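Local coordinates for protein FimX (Pseudomonas aeruginosa PAO1, PDB 3HV8) that holds a bound C2E ligand in the pocket of its EAL domain, a barrel-like alpha/beta fold, at residues A[169-174]-A[185-190]; A[190-195]-A[221-226]. One frame throughout, in Å; residues are numbered along the deposited sequence.

Contact 1. Residues A[169-174]-A[185-190]; sequences AAISQF and KHLTVQ. With C2E (9,9'-[(2R,3R,3aS,5S,7aR,9R,10R,10aS,12S,14aR)-3,5,10,12-tetrahydroxy-5,12-dioxidooctahydro-2H,7H-difuro[3,2-d:3',2'-j][1,3,7,9,2,8]tetraoxadiphosphacyclododecine-2,9-diyl]bis(2-amino-1,9-dihydro-6H-purin-6-one)), chain B.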
# COMPACT_ATOMS: atom_id res chain seq x y z
N ALA A 169 -6.35 6.72 2.66
CA ALA A 169 -5.51 5.78 3.39
C ALA A 169 -6.08 4.37 3.40
O ALA A 169 -7.29 4.16 3.19
CB ALA A 169 -5.24 6.28 4.82
N ALA A 170 -5.19 3.42 3.62
CA ALA A 170 -5.53 2.00 3.63
C ALA A 170 -4.77 1.30 4.72
O ALA A 170 -3.64 1.70 5.06
CB ALA A 170 -5.16 1.36 2.30
N ILE A 171 -5.35 0.26 5.29
CA ILE A 171 -4.61 -0.65 6.15
C ILE A 171 -4.36 -1.93 5.37
O ILE A 171 -5.31 -2.49 4.83
CB ILE A 171 -5.38 -1.00 7.44
CG1 ILE A 171 -5.79 0.28 8.17
CG2 ILE A 171 -4.54 -1.95 8.32
CD1 ILE A 171 -4.64 1.19 8.49
N SER A 172 -3.11 -2.39 5.33
CA SER A 172 -2.78 -3.63 4.64
C SER A 172 -2.45 -4.73 5.64
O SER A 172 -2.33 -4.48 6.85
CB SER A 172 -1.60 -3.42 3.70
OG SER A 172 -0.45 -3.01 4.42
N GLN A 173 -2.32 -5.95 5.13
CA GLN A 173 -2.11 -7.13 5.97
C GLN A 173 -3.18 -7.26 7.04
O GLN A 173 -2.93 -7.75 8.13
CB GLN A 173 -0.69 -7.14 6.54
CG GLN A 173 0.37 -7.27 5.44
CD GLN A 173 1.79 -6.98 5.92
OE1 GLN A 173 2.04 -6.79 7.10
NE2 GLN A 173 2.73 -6.94 4.98
N PHE A 174 -4.40 -6.86 6.71
CA PHE A 174 -5.49 -6.82 7.68
C PHE A 174 -6.02 -8.20 8.03
O PHE A 174 -6.11 -9.09 7.15
CB PHE A 174 -6.64 -5.97 7.13
CG PHE A 174 -7.79 -5.79 8.07
CD1 PHE A 174 -7.83 -4.72 8.95
CD2 PHE A 174 -8.87 -6.69 8.05
CE1 PHE A 174 -8.91 -4.54 9.81
CE2 PHE A 174 -9.94 -6.53 8.92
CZ PHE A 174 -9.96 -5.45 9.80
N LYS A 185 -11.98 1.85 14.50
CA LYS A 185 -12.73 2.83 15.29
C LYS A 185 -11.96 4.14 15.46
O LYS A 185 -12.52 5.17 15.88
CB LYS A 185 -13.05 2.27 16.68
CG LYS A 185 -13.87 0.99 16.71
CD LYS A 185 -13.74 0.34 18.09
CE LYS A 185 -14.60 -0.90 18.22
NZ LYS A 185 -14.58 -1.43 19.61
N HIS A 186 -10.68 4.12 15.11
CA HIS A 186 -9.78 5.21 15.46
C HIS A 186 -9.19 5.91 14.26
O HIS A 186 -8.73 7.04 14.37
CB HIS A 186 -8.64 4.68 16.32
CG HIS A 186 -9.10 4.03 17.58
ND1 HIS A 186 -9.41 4.76 18.71
CD2 HIS A 186 -9.30 2.73 17.90
CE1 HIS A 186 -9.78 3.93 19.67
NE2 HIS A 186 -9.73 2.70 19.20
N LEU A 187 -9.19 5.23 13.11
CA LEU A 187 -8.43 5.67 11.95
C LEU A 187 -9.35 6.16 10.84
O LEU A 187 -10.53 5.81 10.81
CB LEU A 187 -7.57 4.52 11.43
CG LEU A 187 -6.67 3.90 12.51
CD1 LEU A 187 -5.93 2.67 11.98
CD2 LEU A 187 -5.69 4.93 13.09
N THR A 188 -8.80 6.97 9.95
CA THR A 188 -9.53 7.49 8.80
C THR A 188 -8.99 6.74 7.58
O THR A 188 -7.93 7.07 7.04
CB THR A 188 -9.31 9.00 8.65
OG1 THR A 188 -9.64 9.64 9.90
CG2 THR A 188 -10.15 9.59 7.55
N VAL A 189 -9.68 5.67 7.20
CA VAL A 189 -9.22 4.85 6.09
C VAL A 189 -10.41 4.43 5.25
O VAL A 189 -11.52 4.22 5.75
CB VAL A 189 -8.44 3.61 6.57
CG1 VAL A 189 -7.17 4.01 7.33
CG2 VAL A 189 -9.32 2.72 7.43
N GLN A 190 -10.18 4.33 3.95
CA GLN A 190 -11.25 3.98 3.02
C GLN A 190 -11.07 2.57 2.48
O GLN A 190 -12.06 1.94 2.09
CB GLN A 190 -11.30 4.98 1.87
CG GLN A 190 -11.63 6.42 2.30
CD GLN A 190 -10.41 7.17 2.77
OE1 GLN A 190 -9.28 6.78 2.49
NE2 GLN A 190 -10.64 8.26 3.49
P1 C2E B . 3.50 -6.18 1.17
O2P C2E B . 2.02 -5.88 1.70
O1P C2E B . 3.80 -7.57 1.56
O5' C2E B . 3.63 -6.19 -0.42
C5' C2E B . 3.23 -7.39 -1.11
C4' C2E B . 4.40 -8.34 -1.44
O4' C2E B . 3.88 -9.47 -2.20
C3' C2E B . 5.29 -7.58 -2.41
O3' C2E B . 6.66 -7.92 -2.15
C2' C2E B . 4.81 -8.03 -3.81
O2' C2E B . 5.83 -7.99 -4.79
C1' C2E B . 4.40 -9.47 -3.52
N9 C2E B . 3.38 -10.00 -4.41
C8 C2E B . 2.54 -9.30 -5.24
N7 C2E B . 1.65 -10.11 -5.76
C5 C2E B . 1.89 -11.37 -5.30
C6 C2E B . 1.27 -12.62 -5.52
O6 C2E B . 0.26 -12.76 -6.22
N1 C2E B . 1.81 -13.68 -4.90
C2 C2E B . 2.90 -13.56 -4.10
N2 C2E B . 3.40 -14.69 -3.50
N3 C2E B . 3.49 -12.41 -3.89
C4 C2E B . 3.00 -11.31 -4.46
P11 C2E B . 7.72 -6.70 -2.10
O21 C2E B . 9.15 -7.32 -1.88
O11 C2E B . 7.57 -5.83 -3.29
O5A C2E B . 7.27 -5.84 -0.85
C5A C2E B . 7.31 -6.44 0.46
C4A C2E B . 7.01 -5.40 1.54
O4A C2E B . 8.00 -4.37 1.49
C3A C2E B . 5.67 -4.68 1.37
O3A C2E B . 4.59 -5.38 1.98
C2A C2E B . 5.93 -3.42 2.19
O2A C2E B . 5.85 -3.71 3.60
C1A C2E B . 7.41 -3.15 1.89
N91 C2E B . 7.49 -2.19 0.79
C81 C2E B . 7.54 -2.44 -0.55
N71 C2E B . 7.62 -1.30 -1.18
C51 C2E B . 7.70 -0.28 -0.27
C61 C2E B . 7.84 1.12 -0.34
O61 C2E B . 7.81 1.76 -1.40
N11 C2E B . 7.90 1.77 0.85
C21 C2E B . 7.84 1.13 2.06
N21 C2E B . 7.86 1.86 3.21
N31 C2E B . 7.68 -0.17 2.14
C41 C2E B . 7.63 -0.87 1.00

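Contact 2. Residues A[190-195]-A[221-226]; sequences QFIKID and QQKLSI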
# COMPACT_ATOMS: atom_id res chain seq x y z
N GLN A 190 -10.18 4.33 3.95
CA GLN A 190 -11.25 3.98 3.02
C GLN A 190 -11.07 2.57 2.48
O GLN A 190 -12.06 1.94 2.09
CB GLN A 190 -11.30 4.98 1.87
CG GLN A 190 -11.63 6.42 2.30
CD GLN A 190 -10.41 7.17 2.77
OE1 GLN A 190 -9.28 6.78 2.49
NE2 GLN A 190 -10.64 8.26 3.49
N PHE A 191 -9.84 2.08 2.43
CA PHE A 191 -9.56 0.77 1.85
C PHE A 191 -8.97 -0.14 2.91
O PHE A 191 -8.14 0.31 3.73
CB PHE A 191 -8.54 0.85 0.70
CG PHE A 191 -8.94 1.73 -0.47
CD1 PHE A 191 -9.51 1.20 -1.62
CD2 PHE A 191 -8.65 3.09 -0.45
CE1 PHE A 191 -9.84 2.03 -2.70
CE2 PHE A 191 -8.97 3.91 -1.52
CZ PHE A 191 -9.56 3.39 -2.65
N ILE A 192 -9.30 -1.42 2.85
CA ILE A 192 -8.69 -2.41 3.74
C ILE A 192 -8.22 -3.58 2.90
O ILE A 192 -9.02 -4.23 2.19
CB ILE A 192 -9.68 -2.91 4.81
CG1 ILE A 192 -10.17 -1.77 5.72
CG2 ILE A 192 -9.05 -4.02 5.63
CD1 ILE A 192 -9.07 -1.18 6.63
N LYS A 193 -6.91 -3.84 2.96
CA LYS A 193 -6.30 -4.86 2.14
C LYS A 193 -6.00 -6.01 3.07
O LYS A 193 -5.20 -5.88 4.01
CB LYS A 193 -5.03 -4.33 1.48
CG LYS A 193 -4.37 -5.28 0.50
CD LYS A 193 -3.22 -4.57 -0.20
CE LYS A 193 -2.75 -5.39 -1.36
NZ LYS A 193 -1.55 -4.75 -1.98
N ILE A 194 -6.67 -7.13 2.85
CA ILE A 194 -6.53 -8.24 3.79
C ILE A 194 -5.25 -9.02 3.56
O ILE A 194 -4.67 -9.01 2.47
CB ILE A 194 -7.77 -9.17 3.78
CG1 ILE A 194 -7.82 -10.01 2.50
CG2 ILE A 194 -9.06 -8.37 3.99
CD1 ILE A 194 -8.87 -11.13 2.57
N ASP A 195 -4.78 -9.69 4.61
CA ASP A 195 -3.55 -10.45 4.56
C ASP A 195 -3.65 -11.61 3.54
O ASP A 195 -4.70 -12.25 3.44
CB ASP A 195 -3.23 -11.02 5.94
CG ASP A 195 -1.83 -11.56 6.02
OD1 ASP A 195 -0.89 -10.74 6.09
OD2 ASP A 195 -1.67 -12.79 6.00
N GLN A 221 -18.90 -2.21 7.55
CA GLN A 221 -18.23 -1.02 8.06
C GLN A 221 -17.92 -0.01 6.94
O GLN A 221 -17.24 0.99 7.16
CB GLN A 221 -16.93 -1.39 8.80
CG GLN A 221 -17.10 -2.40 9.90
CD GLN A 221 -17.96 -1.86 11.00
OE1 GLN A 221 -17.96 -0.65 11.26
NE2 GLN A 221 -18.72 -2.73 11.66
N GLN A 222 -18.45 -0.28 5.75
CA GLN A 222 -18.35 0.62 4.60
C GLN A 222 -16.90 0.85 4.16
O GLN A 222 -16.55 1.91 3.66
CB GLN A 222 -19.09 1.93 4.87
CG GLN A 222 -20.60 1.74 4.85
CD GLN A 222 -21.30 2.54 5.91
OE1 GLN A 222 -22.37 2.16 6.39
NE2 GLN A 222 -20.70 3.65 6.31
N LYS A 223 -16.08 -0.18 4.34
CA LYS A 223 -14.70 -0.16 3.86
C LYS A 223 -14.60 -0.93 2.56
O LYS A 223 -15.22 -2.00 2.42
CB LYS A 223 -13.77 -0.78 4.88
CG LYS A 223 -13.82 -0.14 6.28
CD LYS A 223 -13.64 1.36 6.22
CE LYS A 223 -13.49 1.93 7.64
NZ LYS A 223 -13.43 3.39 7.62
N LEU A 224 -13.84 -0.40 1.62
CA LEU A 224 -13.56 -1.11 0.37
C LEU A 224 -12.54 -2.21 0.59
O LEU A 224 -11.43 -1.95 1.04
CB LEU A 224 -13.02 -0.15 -0.68
CG LEU A 224 -13.96 1.03 -1.00
CD1 LEU A 224 -13.20 2.17 -1.62
CD2 LEU A 224 -15.04 0.52 -1.92
N SER A 225 -12.91 -3.45 0.28
CA SER A 225 -11.98 -4.56 0.45
C SER A 225 -11.05 -4.74 -0.75
O SER A 225 -11.47 -4.63 -1.90
CB SER A 225 -12.76 -5.86 0.69
OG SER A 225 -13.71 -6.08 -0.35
N ILE A 226 -9.78 -5.00 -0.46
CA ILE A 226 -8.82 -5.39 -1.48
C ILE A 226 -8.26 -6.74 -1.06
O ILE A 226 -7.79 -6.90 0.06
CB ILE A 226 -7.64 -4.40 -1.60
CG1 ILE A 226 -8.15 -2.97 -1.85
CG2 ILE A 226 -6.69 -4.88 -2.68
CD1 ILE A 226 -7.06 -1.88 -1.76
O HOH W 1 -14.56 3.18 2.10

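Contact 1. Residues A[169-174]-A[185-190]
Ile171 and Val189 meet at the apolar centre of this contact, with Leu187 and Ala169 at its ends. The touching tip of Ile171 is CD1. Ile171 CD1 lies 4.0 Å from Leu187 CD1, and the two side chains cross at about a right angle. Ile171 CG1 lies anti to the carbonyl carbon (chi1 -54°), and with chi2 at -56° this turns CD1 toward Leu187 and Val189. In one of the two Val189 conformers, CG1 is a shared methyl: Ile171 CD1 reaches it, and Ala169 CB packs 3.9 Å from Val189 CG1. Ala169 CB also rests 3.6 Å from the carbonyl O of Thr188.

The polar edge is formed by Ala169 and Gln190. Ala169 N donates to OE1 of Gln190 at 2.9 Å, nearly straight and in the plane of the amide carbonyl. Gln190 N in turn donates to Ala169 O at 3.0 Å. The bend of Gln190 at chi2 (84°) folds its amide back to Ala169. The loop before strand 191-194 thus joins strand 168-174 in the parallel sheet of the EAL barrel, a side-chain amide taking the place of a backbone acceptor.

Residues from Ala169 to about Ser172 form an inner strand, and the chain turns at Gln173, a residue of the C2E pocket. Ala170 pairs with Phe141 and Ile143 on one side, and Ile171 with Phe191 and Lys193 on the other. Ile171 and Leu187 both touch Ala148 of helix 145-150. Leu187 and Thr188 also lie against helix 152-164, through Ala155, Gln160 and Ala163.

Contact 2. Residues A[190-195]-A[221-226]
A right-handed beta-alpha-beta crossover places strand 191-194 beside strand 224-227, with helix 205-220 between them in the chain. Four backbone bonds join the parallel strands. Leu224 N donates to Gln190 O, and Ile192 N to Leu224 O at 2.8 Å. Ile226 N then donates to Ile192 O, and Ile194 N to Ile226 O. Phe191, Lys193, Leu224 and Ile226 share one face of the sheet. There Leu224 CD1 sits over the face of the Phe191 ring, 4.0 Å from the ring centroid, in a CH-pi contact. The two side chains run side by side. Ile226 CD1 approaches the ring atom CD1 of Phe191 obliquely, at 3.9 Å.

Such units build the alpha/beta barrel of EAL domains, with helices outside the strands. On the helix-facing side, Ile192 CG1 packs 3.8 Å from Lys223 CB, and Ile192 touches Leu218. Helix 205-220 ends in a Schellman motif with Gln222 at positive phi. A water donates to both Gln222 O and Gln190 O. On the opposite face, Lys193 CG passes 4.0 Å from Ile226 CG2. The extended Lys193 chain (chi1 -175°) carries NZ away from strand 224-227, to a salt bridge with Glu52 and a hydrogen bond with Gln248.

Contact 1 and contact 2 follow each other along the chain and share Gln190. Their centres are about 7 Å apart. Strand 191-194 joins them, since it pairs with strand 168-174 on one side and strand 224-227 on the other. Ile171 O and Lys193 N, 2.8 Å apart, probably form one of the hydrogen bonds of this seam. Lys223 NZ probably bonds Val189 O at 2.8 Å, which ties the loop of contact 1 to contact 2. Phe174 packs on Ile192. Both contacts approach C2E, which is hydrogen-bonded by Glu231, Arg56 and Tyr250 among others. Gln173 NE2 comes close to C2E O2P, at 3.5 Å, without a clear hydrogen bond. The Lys193 side chain is about 5 Å from the ligand, nearest atoms.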